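Local coordinates for putative sugar binding protein (Bacteroides vulgatus ATCC 8482, PDB 3KEZ) that probably binds sugars at the outer membrane as a SusD-family lipoprotein, and carries a bound calcium ion, at residues F188-V193 and N245-S250; I259-T264 and A330-I335; V316-P321 and V393-R398. All blocks are in the same frame, centred on the assembly; numbering follows the deposited sequence.

Contact 1. Residues F188-V193 and N245-S250; sequences FNKGKV and NDASAS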
ATOM      1  N   PHE A 188      19.497   6.504   0.955  1.00 14.14           N
ATOM      2  CA  PHE A 188      18.347   7.162   1.592  1.00 14.16           C
ATOM      3  C   PHE A 188      17.880   8.350   0.739  1.00 13.94           C
ATOM      4  O   PHE A 188      18.685   9.116   0.213  1.00 14.65           O
ATOM      5  CB  PHE A 188      18.724   7.624   3.004  1.00 12.79           C
ATOM      6  CG  PHE A 188      17.591   8.223   3.757  1.00  8.45           C
ATOM      7  CD1 PHE A 188      16.734   7.423   4.466  1.00 15.79           C
ATOM      8  CD2 PHE A 188      17.381   9.593   3.740  1.00 19.63           C
ATOM      9  CE1 PHE A 188      15.697   7.965   5.177  1.00 11.85           C
ATOM     10  CE2 PHE A 188      16.325  10.164   4.428  1.00 19.02           C
ATOM     11  CZ  PHE A 188      15.477   9.364   5.149  1.00 17.21           C
ATOM     12  N   ASN A 189      16.582   8.466   0.546  1.00 14.41           N
ATOM     13  CA  ASN A 189      16.028   9.490  -0.342  1.00 15.73           C
ATOM     14  C   ASN A 189      14.645   9.859   0.138  1.00 12.96           C
ATOM     15  O   ASN A 189      13.642   9.236  -0.204  1.00 12.91           O
ATOM     16  CB  ASN A 189      16.013   9.023  -1.789  1.00 13.62           C
ATOM     17  CG  ASN A 189      15.932  10.164  -2.775  1.00 15.00           C
ATOM     18  OD1 ASN A 189      15.868  11.351  -2.401  1.00 17.78           O
ATOM     19  ND2 ASN A 189      15.899   9.811  -4.065  1.00 12.85           N
ATOM     20  N   LYS A 190      14.644  10.904   0.953  1.00 16.04           N
ATOM     21  CA  LYS A 190      13.520  11.281   1.798  1.00 17.15           C
ATOM     22  C   LYS A 190      12.325  11.639   0.960  1.00 13.72           C
ATOM     23  O   LYS A 190      12.396  12.558   0.133  1.00 13.27           O
ATOM     24  CB  LYS A 190      13.933  12.532   2.592  1.00 19.90           C
ATOM     25  CG  LYS A 190      12.895  13.111   3.489  1.00 21.76           C
ATOM     26  CD  LYS A 190      12.661  12.235   4.666  1.00 18.09           C
ATOM     27  CE  LYS A 190      11.777  12.944   5.680  1.00 14.29           C
ATOM     28  NZ  LYS A 190      11.646  12.086   6.886  1.00 21.09           N
ATOM     29  N   GLY A 191      11.215  10.943   1.170  1.00 14.12           N
ATOM     30  CA  GLY A 191      10.008  11.245   0.396  1.00 13.17           C
ATOM     31  C   GLY A 191      10.066  10.772  -1.048  1.00 13.86           C
ATOM     32  O   GLY A 191       9.161  11.080  -1.826  1.00 12.18           O
ATOM     33  N   LYS A 192      11.093   9.989  -1.404  1.00 12.06           N
ATOM     34  CA  LYS A 192      11.199   9.449  -2.778  1.00 13.78           C
ATOM     35  C   LYS A 192      11.384   7.926  -2.772  1.00 12.36           C
ATOM     36  O   LYS A 192      11.828   7.358  -1.776  1.00 13.68           O
ATOM     37  CB  LYS A 192      12.337  10.147  -3.529  1.00 11.47           C
ATOM     38  CG  LYS A 192      12.098  11.670  -3.654  1.00 17.23           C
ATOM     39  CD  LYS A 192      13.132  12.360  -4.530  1.00 26.90           C
ATOM     40  CE  LYS A 192      12.920  13.871  -4.526  1.00 28.41           C
ATOM     41  NZ  LYS A 192      11.475  14.181  -4.419  1.00 29.51           N
ATOM     42  N   VAL A 193      11.053   7.274  -3.893  1.00 11.18           N
ATOM     43  CA  VAL A 193      11.290   5.820  -4.034  1.00  7.61           C
ATOM     44  C   VAL A 193      12.739   5.529  -4.267  1.00 10.49           C
ATOM     45  O   VAL A 193      13.394   6.221  -5.066  1.00 14.93           O
ATOM     46  CB  VAL A 193      10.440   5.231  -5.180  1.00 10.15           C
ATOM     47  CG1 VAL A 193      10.742   3.763  -5.372  1.00  5.76           C
ATOM     48  CG2 VAL A 193       9.015   5.465  -4.844  1.00 11.94           C
ATOM     49  N   ASN A 245       8.826  10.293  14.231  1.00 16.97           N
ATOM     50  CA  ASN A 245      10.207  10.723  13.930  1.00 16.76           C
ATOM     51  C   ASN A 245      10.268  11.344  12.535  1.00 19.63           C
ATOM     52  O   ASN A 245       9.416  11.060  11.689  1.00 20.29           O
ATOM     53  CB  ASN A 245      11.195   9.540  13.931  1.00 16.67           C
ATOM     54  CG  ASN A 245      11.334   8.885  15.293  1.00 22.28           C
ATOM     55  OD1 ASN A 245      11.032   9.503  16.302  1.00 16.82           O
ATOM     56  ND2 ASN A 245      11.766   7.615  15.318  1.00 17.49           N
ATOM     57  N   ASP A 246      11.317  12.110  12.280  1.00 20.58           N
ATOM     58  CA  ASP A 246      11.587  12.591  10.941  1.00 20.76           C
ATOM     59  C   ASP A 246      12.916  11.923  10.571  1.00 20.33           C
ATOM     60  O   ASP A 246      13.977  12.285  11.082  1.00 22.98           O
ATOM     61  CB  ASP A 246      11.644  14.122  10.928  1.00 25.18           C
ATOM     62  CG  ASP A 246      11.000  14.748   9.672  1.00 24.83           C
ATOM     63  OD1 ASP A 246      10.535  14.025   8.733  1.00 17.22           O
ATOM     64  OD2 ASP A 246      10.990  15.995   9.624  1.00 24.49           O
ATOM     65  N   ALA A 247      12.814  10.868   9.766  1.00 17.60           N
ATOM     66  CA  ALA A 247      13.956  10.034   9.420  1.00 17.86           C
ATOM     67  C   ALA A 247      14.935  10.806   8.521  1.00 18.57           C
ATOM     68  O   ALA A 247      14.522  11.687   7.773  1.00 21.70           O
ATOM     69  CB  ALA A 247      13.468   8.717   8.736  1.00 14.41           C
ATOM     70  N   SER A 248      16.220  10.488   8.633  1.00 15.51           N
ATOM     71  CA  SER A 248      17.251  11.055   7.776  1.00 16.63           C
ATOM     72  C   SER A 248      18.273   9.979   7.427  1.00 17.19           C
ATOM     73  O   SER A 248      18.222   8.861   7.959  1.00 15.15           O
ATOM     74  CB  SER A 248      17.964  12.186   8.543  1.00 18.32           C
ATOM     75  OG  SER A 248      18.735  11.649   9.602  1.00 19.15           O
ATOM     76  N   ALA A 249      19.236  10.332   6.573  1.00 16.31           N
ATOM     77  CA  ALA A 249      20.236   9.368   6.105  1.00 16.74           C
ATOM     78  C   ALA A 249      20.990   8.768   7.273  1.00 17.92           C
ATOM     79  O   ALA A 249      21.248   7.566   7.280  1.00 18.97           O
ATOM     80  CB  ALA A 249      21.227  10.028   5.087  1.00 16.50           C
ATOM     81  N   SER A 250      21.332   9.597   8.268  1.00 18.86           N
ATOM     82  CA  SER A 250      21.999   9.122   9.487  1.00 19.48           C
ATOM     83  C   SER A 250      21.100   8.325  10.424  1.00 19.57           C
ATOM     84  O   SER A 250      21.588   7.533  11.208  1.00 20.63           O
ATOM     85  CB  SER A 250      22.644  10.300  10.280  1.00 23.06           C
ATOM     86  OG  SER A 250      21.665  11.265  10.673  1.00 31.08           O
TER

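Contact 2. Residues I259-T264 and A330-I335; sequences IVNLTT and ANIPLI. With CA (calcium ion), chain C.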
ATOM      1  N   ILE A 259       5.542   9.038   2.148  1.00 11.37           N
ATOM      2  CA  ILE A 259       4.866  10.217   1.638  1.00 13.07           C
ATOM      3  C   ILE A 259       5.082  11.312   2.682  1.00 15.40           C
ATOM      4  O   ILE A 259       4.703  11.143   3.866  1.00 13.42           O
ATOM      5  CB  ILE A 259       3.341  10.022   1.383  1.00 12.01           C
ATOM      6  CG1 ILE A 259       3.057   8.858   0.406  1.00 15.60           C
ATOM      7  CG2 ILE A 259       2.693  11.329   0.922  1.00 15.70           C
ATOM      8  CD1 ILE A 259       3.686   8.999  -1.004  1.00 12.39           C
ATOM      9  N   VAL A 260       5.710  12.412   2.249  1.00 13.80           N
ATOM     10  CA  VAL A 260       6.001  13.567   3.101  1.00 13.23           C
ATOM     11  C   VAL A 260       4.912  14.636   2.944  1.00 13.59           C
ATOM     12  O   VAL A 260       4.711  15.180   1.852  1.00 12.12           O
ATOM     13  CB  VAL A 260       7.376  14.176   2.782  1.00 14.59           C
ATOM     14  CG1 VAL A 260       7.638  15.425   3.646  1.00 17.09           C
ATOM     15  CG2 VAL A 260       8.486  13.121   3.018  1.00 15.60           C
ATOM     16  N   ASN A 261       4.197  14.878   4.027  1.00 10.44           N
ATOM     17  CA  ASN A 261       3.187  15.933   4.128  1.00 13.58           C
ATOM     18  C   ASN A 261       3.699  17.041   5.058  1.00 15.95           C
ATOM     19  O   ASN A 261       4.285  16.763   6.113  1.00 16.40           O
ATOM     20  CB  ASN A 261       1.878  15.323   4.677  1.00 11.98           C
ATOM     21  CG  ASN A 261       1.213  14.383   3.674  1.00 15.83           C
ATOM     22  OD1 ASN A 261       1.203  14.667   2.478  1.00 14.19           O
ATOM     23  ND2 ASN A 261       0.669  13.246   4.156  1.00  8.63           N
ATOM     24  N   LEU A 262       3.482  18.297   4.686  1.00 22.09           N
ATOM     25  CA  LEU A 262       4.039  19.435   5.470  1.00 23.59           C
ATOM     26  C   LEU A 262       2.976  20.450   5.866  1.00 25.56           C
ATOM     27  O   LEU A 262       2.010  20.638   5.139  1.00 26.96           O
ATOM     28  CB  LEU A 262       5.143  20.127   4.671  1.00 22.74           C
ATOM     29  CG  LEU A 262       6.323  19.249   4.238  1.00 18.63           C
ATOM     30  CD1 LEU A 262       7.175  20.007   3.255  1.00 17.70           C
ATOM     31  CD2 LEU A 262       7.151  18.768   5.472  1.00 17.24           C
ATOM     32  N   THR A 263       3.160  21.113   7.012  1.00 25.95           N
ATOM     33  CA  THR A 263       2.267  22.209   7.423  1.00 25.55           C
ATOM     34  C   THR A 263       2.004  23.172   6.257  1.00 25.43           C
ATOM     35  O   THR A 263       0.889  23.648   6.085  1.00 24.16           O
ATOM     36  CB  THR A 263       2.829  22.993   8.640  1.00 26.29           C
ATOM     37  OG1 THR A 263       2.932  22.113   9.772  1.00 25.30           O
ATOM     38  CG2 THR A 263       1.937  24.200   8.988  1.00 16.85           C
ATOM     39  N   THR A 264       3.029  23.403   5.441  1.00 26.19           N
ATOM     40  CA  THR A 264       2.970  24.361   4.337  1.00 27.80           C
ATOM     41  C   THR A 264       2.672  23.693   3.000  1.00 27.30           C
ATOM     42  O   THR A 264       2.760  24.302   1.945  1.00 26.68           O
ATOM     43  CB  THR A 264       4.306  25.140   4.251  1.00 29.14           C
ATOM     44  OG1 THR A 264       5.389  24.207   4.165  1.00 33.42           O
ATOM     45  CG2 THR A 264       4.472  26.034   5.493  1.00 30.90           C
ATOM     46  N   ALA A 330       0.558  14.415   9.094  1.00 10.34           N
ATOM     47  CA  ALA A 330       1.323  13.205   9.342  1.00  9.76           C
ATOM     48  C   ALA A 330       1.743  12.607   8.019  1.00 10.43           C
ATOM     49  O   ALA A 330       0.946  12.554   7.052  1.00  9.70           O
ATOM     50  CB  ALA A 330       0.513  12.195  10.145  1.00  8.29           C
ATOM     51  N   ASN A 331       2.997  12.161   7.985  1.00 12.02           N
ATOM     52  CA  ASN A 331       3.550  11.425   6.860  1.00 10.44           C
ATOM     53  C   ASN A 331       2.927  10.048   6.791  1.00 11.20           C
ATOM     54  O   ASN A 331       2.407   9.550   7.787  1.00 11.20           O
ATOM     55  CB  ASN A 331       5.083  11.302   6.989  1.00 10.90           C
ATOM     56  CG  ASN A 331       5.819  12.669   6.863  1.00 14.64           C
ATOM     57  OD1 ASN A 331       5.190  13.690   6.595  1.00 12.19           O
ATOM     58  ND2 ASN A 331       7.160  12.668   7.041  1.00 11.50           N
ATOM     59  N   ILE A 332       2.975   9.465   5.597  1.00 11.31           N
ATOM     60  CA  ILE A 332       2.466   8.137   5.316  1.00  9.42           C
ATOM     61  C   ILE A 332       3.625   7.144   5.160  1.00 10.19           C
ATOM     62  O   ILE A 332       4.441   7.286   4.263  1.00 13.55           O
ATOM     63  CB  ILE A 332       1.630   8.131   4.014  1.00  9.80           C
ATOM     64  CG1 ILE A 332       0.711   9.363   3.972  1.00 13.47           C
ATOM     65  CG2 ILE A 332       0.888   6.776   3.901  1.00 10.88           C
ATOM     66  CD1 ILE A 332      -0.446   9.406   5.025  1.00  8.59           C
ATOM     67  N   PRO A 333       3.744   6.174   6.076  1.00 14.22           N
ATOM     68  CA  PRO A 333       4.796   5.152   5.975  1.00 14.54           C
ATOM     69  C   PRO A 333       4.413   4.062   4.973  1.00 15.62           C
ATOM     70  O   PRO A 333       4.145   2.928   5.362  1.00 17.21           O
ATOM     71  CB  PRO A 333       4.878   4.622   7.403  1.00 15.88           C
ATOM     72  CG  PRO A 333       3.472   4.678   7.887  1.00 18.47           C
ATOM     73  CD  PRO A 333       2.862   5.926   7.235  1.00 15.67           C
ATOM     74  N   LEU A 334       4.454   4.414   3.690  1.00 15.32           N
ATOM     75  CA  LEU A 334       3.791   3.644   2.651  1.00 14.62           C
ATOM     76  C   LEU A 334       4.410   2.265   2.406  1.00 12.26           C
ATOM     77  O   LEU A 334       3.699   1.307   2.182  1.00 12.97           O
ATOM     78  CB  LEU A 334       3.779   4.468   1.360  1.00 15.98           C
ATOM     79  CG  LEU A 334       2.712   4.115   0.342  1.00 23.37           C
ATOM     80  CD1 LEU A 334       1.329   4.206   0.992  1.00 19.12           C
ATOM     81  CD2 LEU A 334       2.873   5.075  -0.803  1.00 15.87           C
ATOM     82  N   ILE A 335       5.739   2.201   2.431  1.00  8.98           N
ATOM     83  CA  ILE A 335       6.533   0.954   2.354  1.00 10.80           C
ATOM     84  C   ILE A 335       7.579   0.897   3.505  1.00 11.55           C
ATOM     85  O   ILE A 335       8.410   1.805   3.679  1.00 11.98           O
ATOM     86  CB  ILE A 335       7.300   0.806   0.992  1.00 13.87           C
ATOM     87  CG1 ILE A 335       6.327   0.894  -0.198  1.00 13.24           C
ATOM     88  CG2 ILE A 335       8.140  -0.528   0.960  1.00  9.83           C
ATOM     89  CD1 ILE A 335       7.015   0.941  -1.564  1.00  8.75           C
TER
HETATM   90 CA    CA C 501       4.579  15.541   8.183  1.00 31.50          CA
HETATM   91  O   HOH W   1       7.069  16.270   8.141  1.00 14.45           O

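Contact 3. Residues V316-P321 and V393-R398; sequences VNKYQP and VAEGHR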
ATOM      1  N   VAL A 316      -6.020   3.618  15.162  1.00 10.97           N
ATOM      2  CA  VAL A 316      -4.645   3.219  14.923  1.00  9.48           C
ATOM      3  C   VAL A 316      -3.805   4.480  14.793  1.00  9.41           C
ATOM      4  O   VAL A 316      -3.892   5.212  13.823  1.00 10.58           O
ATOM      5  CB  VAL A 316      -4.514   2.337  13.688  1.00  8.37           C
ATOM      6  CG1 VAL A 316      -3.043   1.952  13.430  1.00 10.09           C
ATOM      7  CG2 VAL A 316      -5.403   1.083  13.862  1.00 11.48           C
ATOM      8  N   ASN A 317      -2.974   4.720  15.792  1.00 10.02           N
ATOM      9  CA  ASN A 317      -2.221   5.965  15.922  1.00 10.03           C
ATOM     10  C   ASN A 317      -0.854   5.862  15.245  1.00  9.43           C
ATOM     11  O   ASN A 317       0.193   6.174  15.852  1.00 13.59           O
ATOM     12  CB  ASN A 317      -2.050   6.295  17.424  1.00 10.99           C
ATOM     13  CG  ASN A 317      -1.675   7.743  17.667  1.00 16.27           C
ATOM     14  OD1 ASN A 317      -2.158   8.620  16.966  1.00 14.97           O
ATOM     15  ND2 ASN A 317      -0.798   7.997  18.648  1.00 14.26           N
ATOM     16  N   LYS A 318      -0.854   5.455  13.982  1.00  9.00           N
ATOM     17  CA  LYS A 318       0.396   5.344  13.205  1.00 10.91           C
ATOM     18  C   LYS A 318       0.751   6.618  12.465  1.00  9.22           C
ATOM     19  O   LYS A 318       1.894   6.813  12.067  1.00 11.73           O
ATOM     20  CB  LYS A 318       0.308   4.195  12.196  1.00  7.05           C
ATOM     21  CG  LYS A 318       0.227   2.835  12.857  1.00  8.04           C
ATOM     22  CD  LYS A 318       0.098   1.683  11.850  1.00  8.58           C
ATOM     23  CE  LYS A 318       0.463   0.350  12.485  1.00  6.14           C
ATOM     24  NZ  LYS A 318       0.394  -0.818  11.513  1.00  6.08           N
ATOM     25  N   TYR A 319      -0.250   7.443  12.231  1.00  7.62           N
ATOM     26  CA  TYR A 319      -0.062   8.698  11.527  1.00  9.64           C
ATOM     27  C   TYR A 319       0.182   9.798  12.554  1.00 11.39           C
ATOM     28  O   TYR A 319      -0.699  10.580  12.897  1.00  9.64           O
ATOM     29  CB  TYR A 319      -1.274   8.943  10.653  1.00  6.50           C
ATOM     30  CG  TYR A 319      -1.387   7.806   9.663  1.00 10.07           C
ATOM     31  CD1 TYR A 319      -0.586   7.771   8.510  1.00 13.07           C
ATOM     32  CD2 TYR A 319      -2.220   6.714   9.910  1.00  8.61           C
ATOM     33  CE1 TYR A 319      -0.634   6.688   7.631  1.00 12.00           C
ATOM     34  CE2 TYR A 319      -2.267   5.614   9.027  1.00  5.22           C
ATOM     35  CZ  TYR A 319      -1.496   5.618   7.895  1.00 12.52           C
ATOM     36  OH  TYR A 319      -1.597   4.546   7.030  1.00 10.62           O
ATOM     37  N   GLN A 320       1.412   9.809  13.052  1.00 13.69           N
ATOM     38  CA  GLN A 320       1.816  10.707  14.135  1.00 16.18           C
ATOM     39  C   GLN A 320       2.445  11.923  13.480  1.00 14.49           C
ATOM     40  O   GLN A 320       3.310  11.798  12.631  1.00 14.14           O
ATOM     41  CB  GLN A 320       2.786   9.998  15.107  1.00 15.72           C
ATOM     42  CG  GLN A 320       2.110   8.781  15.796  1.00 20.11           C
ATOM     43  CD  GLN A 320       3.018   7.987  16.700  1.00 24.67           C
ATOM     44  OE1 GLN A 320       4.149   8.389  16.935  1.00 18.28           O
ATOM     45  NE2 GLN A 320       2.517   6.841  17.226  1.00 13.89           N
ATOM     46  N   PRO A 321       1.962  13.105  13.827  1.00 13.82           N
ATOM     47  CA  PRO A 321       2.580  14.272  13.208  1.00 15.63           C
ATOM     48  C   PRO A 321       4.045  14.413  13.639  1.00 12.82           C
ATOM     49  O   PRO A 321       4.421  13.981  14.743  1.00 12.80           O
ATOM     50  CB  PRO A 321       1.746  15.430  13.764  1.00 18.30           C
ATOM     51  CG  PRO A 321       1.265  14.931  15.105  1.00 18.60           C
ATOM     52  CD  PRO A 321       1.037  13.458  14.916  1.00 16.61           C
ATOM     53  N   VAL A 393      -1.852  -3.238  10.059  1.00 10.67           N
ATOM     54  CA  VAL A 393      -3.138  -2.597  10.303  1.00  6.86           C
ATOM     55  C   VAL A 393      -3.057  -1.064  10.031  1.00  7.79           C
ATOM     56  O   VAL A 393      -2.093  -0.370  10.460  1.00  6.74           O
ATOM     57  CB  VAL A 393      -3.683  -2.947  11.704  1.00  5.45           C
ATOM     58  CG1 VAL A 393      -2.776  -2.420  12.821  1.00  5.61           C
ATOM     59  CG2 VAL A 393      -5.123  -2.483  11.835  1.00  6.91           C
ATOM     60  N   ALA A 394      -4.026  -0.593   9.227  1.00 10.84           N
ATOM     61  CA  ALA A 394      -4.191   0.851   8.829  1.00 11.62           C
ATOM     62  C   ALA A 394      -3.181   1.325   7.765  1.00 12.26           C
ATOM     63  O   ALA A 394      -3.092   2.528   7.478  1.00 10.48           O
ATOM     64  CB  ALA A 394      -4.201   1.799  10.064  1.00 12.09           C
ATOM     65  N   GLU A 395      -2.453   0.367   7.164  1.00 10.70           N
ATOM     66  CA  GLU A 395      -1.486   0.649   6.095  1.00  8.64           C
ATOM     67  C   GLU A 395      -1.942   0.058   4.751  1.00  9.89           C
ATOM     68  O   GLU A 395      -1.202   0.099   3.787  1.00  9.40           O
ATOM     69  CB  GLU A 395      -0.071   0.160   6.446  1.00 10.79           C
ATOM     70  CG  GLU A 395       0.554   0.820   7.695  1.00  8.80           C
ATOM     71  CD  GLU A 395       1.813   0.139   8.166  1.00 10.19           C
ATOM     72  OE1 GLU A 395       2.863   0.252   7.494  1.00 12.85           O
ATOM     73  OE2 GLU A 395       1.780  -0.464   9.250  1.00 12.09           O
ATOM     74  N   GLY A 396      -3.179  -0.436   4.682  1.00 10.84           N
ATOM     75  CA  GLY A 396      -3.823  -0.702   3.398  1.00 11.24           C
ATOM     76  C   GLY A 396      -3.676  -2.077   2.782  1.00 10.87           C
ATOM     77  O   GLY A 396      -3.899  -2.235   1.552  1.00  9.91           O
ATOM     78  N   HIS A 397      -3.384  -3.076   3.618  1.00  8.58           N
ATOM     79  CA  HIS A 397      -3.116  -4.450   3.153  1.00  8.51           C
ATOM     80  C   HIS A 397      -4.218  -5.514   3.354  1.00 12.27           C
ATOM     81  O   HIS A 397      -4.341  -6.443   2.539  1.00 12.71           O
ATOM     82  CB  HIS A 397      -1.871  -4.951   3.851  1.00 10.43           C
ATOM     83  CG  HIS A 397      -0.633  -4.250   3.406  1.00  8.80           C
ATOM     84  ND1 HIS A 397       0.270  -4.811   2.525  1.00 10.50           N
ATOM     85  CD2 HIS A 397      -0.169  -3.005   3.685  1.00 12.10           C
ATOM     86  CE1 HIS A 397       1.244  -3.950   2.294  1.00 16.51           C
ATOM     87  NE2 HIS A 397       1.011  -2.854   2.998  1.00 10.51           N
ATOM     88  N   ARG A 398      -4.961  -5.443   4.457  1.00 11.00           N
ATOM     89  CA  ARG A 398      -5.666  -6.651   4.932  1.00 13.64           C
ATOM     90  C   ARG A 398      -6.618  -7.295   3.910  1.00 11.59           C
ATOM     91  O   ARG A 398      -6.527  -8.494   3.701  1.00  8.65           O
ATOM     92  CB  ARG A 398      -6.413  -6.386   6.244  1.00 12.86           C
ATOM     93  CG  ARG A 398      -7.200  -7.561   6.822  1.00 13.90           C
ATOM     94  CD  ARG A 398      -6.370  -8.754   7.229  1.00 10.01           C
ATOM     95  NE  ARG A 398      -7.233  -9.833   7.727  1.00  4.35           N
ATOM     96  CZ  ARG A 398      -6.832 -11.076   7.975  1.00 10.88           C
ATOM     97  NH1 ARG A 398      -5.557 -11.461   7.792  1.00  9.84           N
ATOM     98  NH2 ARG A 398      -7.716 -11.955   8.388  1.00 13.79           N
TER

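Contact 1. Residues F188-V193 and N245-S250
Phe188 and Ala249 bring the two backbones together, with their CA atoms 5.4 Å apart; from there the chains diverge, and Lys190 has to reach across a wider gap to meet Asp246 and Ala247. Neither segment is helix or strand. The 188-193 segment folds back in a type II beta turn from Asn189 to Lys192, with Gly191 at positive phi, while 245-250 runs largely extended until Ala249. The Phe188 side chain leaves with CG anti to the backbone N (chi1 -176°), which lays one ring face against the peptide joining Ser248 to Ala249. Ser248 C and Ala249 N both sit over that face, displaced toward its rim, and CD2 of Phe188 comes within 3.5 Å of Ala249 N. Methyl groups add to the packing: Ala249 CB lies 4.0 Å from Phe188 CB, and Ala247 CB is 4.2 Å from Phe188 CZ. Lys190 bends at chi2 (71°) and places its ammonium between two acceptors. Lys190 NZ bonds Ala247 O at 3.0 Å, in the carbonyl plane on a lone pair, and forms a salt bridge to Asp246 OD1 at 2.9 Å, approaching from above the carboxylate plane. The lysine and aspartate chains cross at about a right angle. Glu258 is a second anionic partner of Lys190, so the ammonium is shared between two carboxylates. Asp246 in turn touches Gln322 and Asn331, ligands of the calcium ion, and so lies just beyond the metal's first shell. The contact is at the surface, joining the loop between helices 166-183 and 195-209 to the loop that leads from helix 239-242 into strand 255-259, with Val193 tied to Tyr31 of helix 20-34.

Contact 2. Residues I259-T264 and A330-I335
The calcium site is built where a short antiparallel pairing ends: Ile259 and Ile332 form a hydrogen-bonded pair, and beyond it Asn261 and Asn331 turn oxygens to the metal. Asn261 gives its backbone O at 2.4 Å from the calcium ion, and Asn331 its side-chain OD1 at 2.5 Å; a water, Gln322, Glu325 and Asp329 complete the shell. The Asn331 carboxamide swings beside its own backbone N (chi1 -67°), which also lets OD1 accept a bond from Asn261 N at 3.0 Å, from above the amide plane. The Asn261 amide turns to the loop just before strand 332-336: ND2 meets Ala330 O at 3.0 Å almost straight (173°), the acceptor lying in the amide plane, and also bonds Ser41. Ile259 and Ile332 lie side by side, CB to CB 3.7 Å, and Leu334 CD2 closes on Ile259 CG1. Asn331 ND2 is held by Glu258, which helps fix the rotation of the amide. With Asn331 OD1 gripped by both metal and N-H, the ion probably polarises that carbonyl, and the bound calcium and the pairing of Ile259 with Ile332 probably support each other.

Contact 3. Residues V316-P321 and V393-R398
Lys318, Ala394 and Val316 carry most of the buried surface. Extended beyond CG, Lys318 runs past the carbonyl of Val393, with CD and CE close to its O, before its ammonium reaches two acceptors. Lys318 NZ bonds Val393 O at 2.7 Å, in the carbonyl plane on a lone pair, and makes a salt bridge to Glu395 OE2, also at 2.7 Å, using the lone pair directed away from the other carboxylate oxygen. The two side chains meet at about a right angle. A further bond to Glu391 O gives this buried ammonium three partners, while Glu395 OE1 pairs with Arg336, so that the carboxylate bridges two cations. Ala394 pushes its methyl against Val316: CB lies 3.6 Å from Val316 CG1, and Val316 CG2 reaches Val393 CG2 at 4.1 Å. The carbonyl of the same alanine takes the phenol: Tyr319 OH donates to Ala394 O at 2.6 Å, and that oxygen sits at the edge of the ring, in its plane. The N of Ala394 donates to Asp49. Met55 of strand 55-57 packs on both valines and the alanine. Inverse gamma turns centred on Asn317 and Tyr319 shape the loop after strand 313-316, which is fastened here to the connection between helices 381-392 and 398-403 of the mostly helical SusD-family fold.

How the contacts relate
Contacts 1 and 2 follow one another along the chain, whereas the segments of contacts 2 and 3 alternate, interlocking 259-264, 316-321, 330-335 and 393-398. Contact 2 lies between the others: its centre is 11 Å from contact 1 and 12 Å from contact 3, while contacts 1 and 3 are 19 Å apart and do not touch. Val260 CG2 packs on Gly191 CA at 3.6 Å, and Pro333 CD on Tyr319 CE1 at 3.6 Å. The two-stranded sheet 255-259/332-336 and its calcium thus stand between the surface loops of contact 1 and the buried loops of contact 3, with contact 2 holding calcium ligands, contact 1 just beyond the first shell and contact 3 farther off.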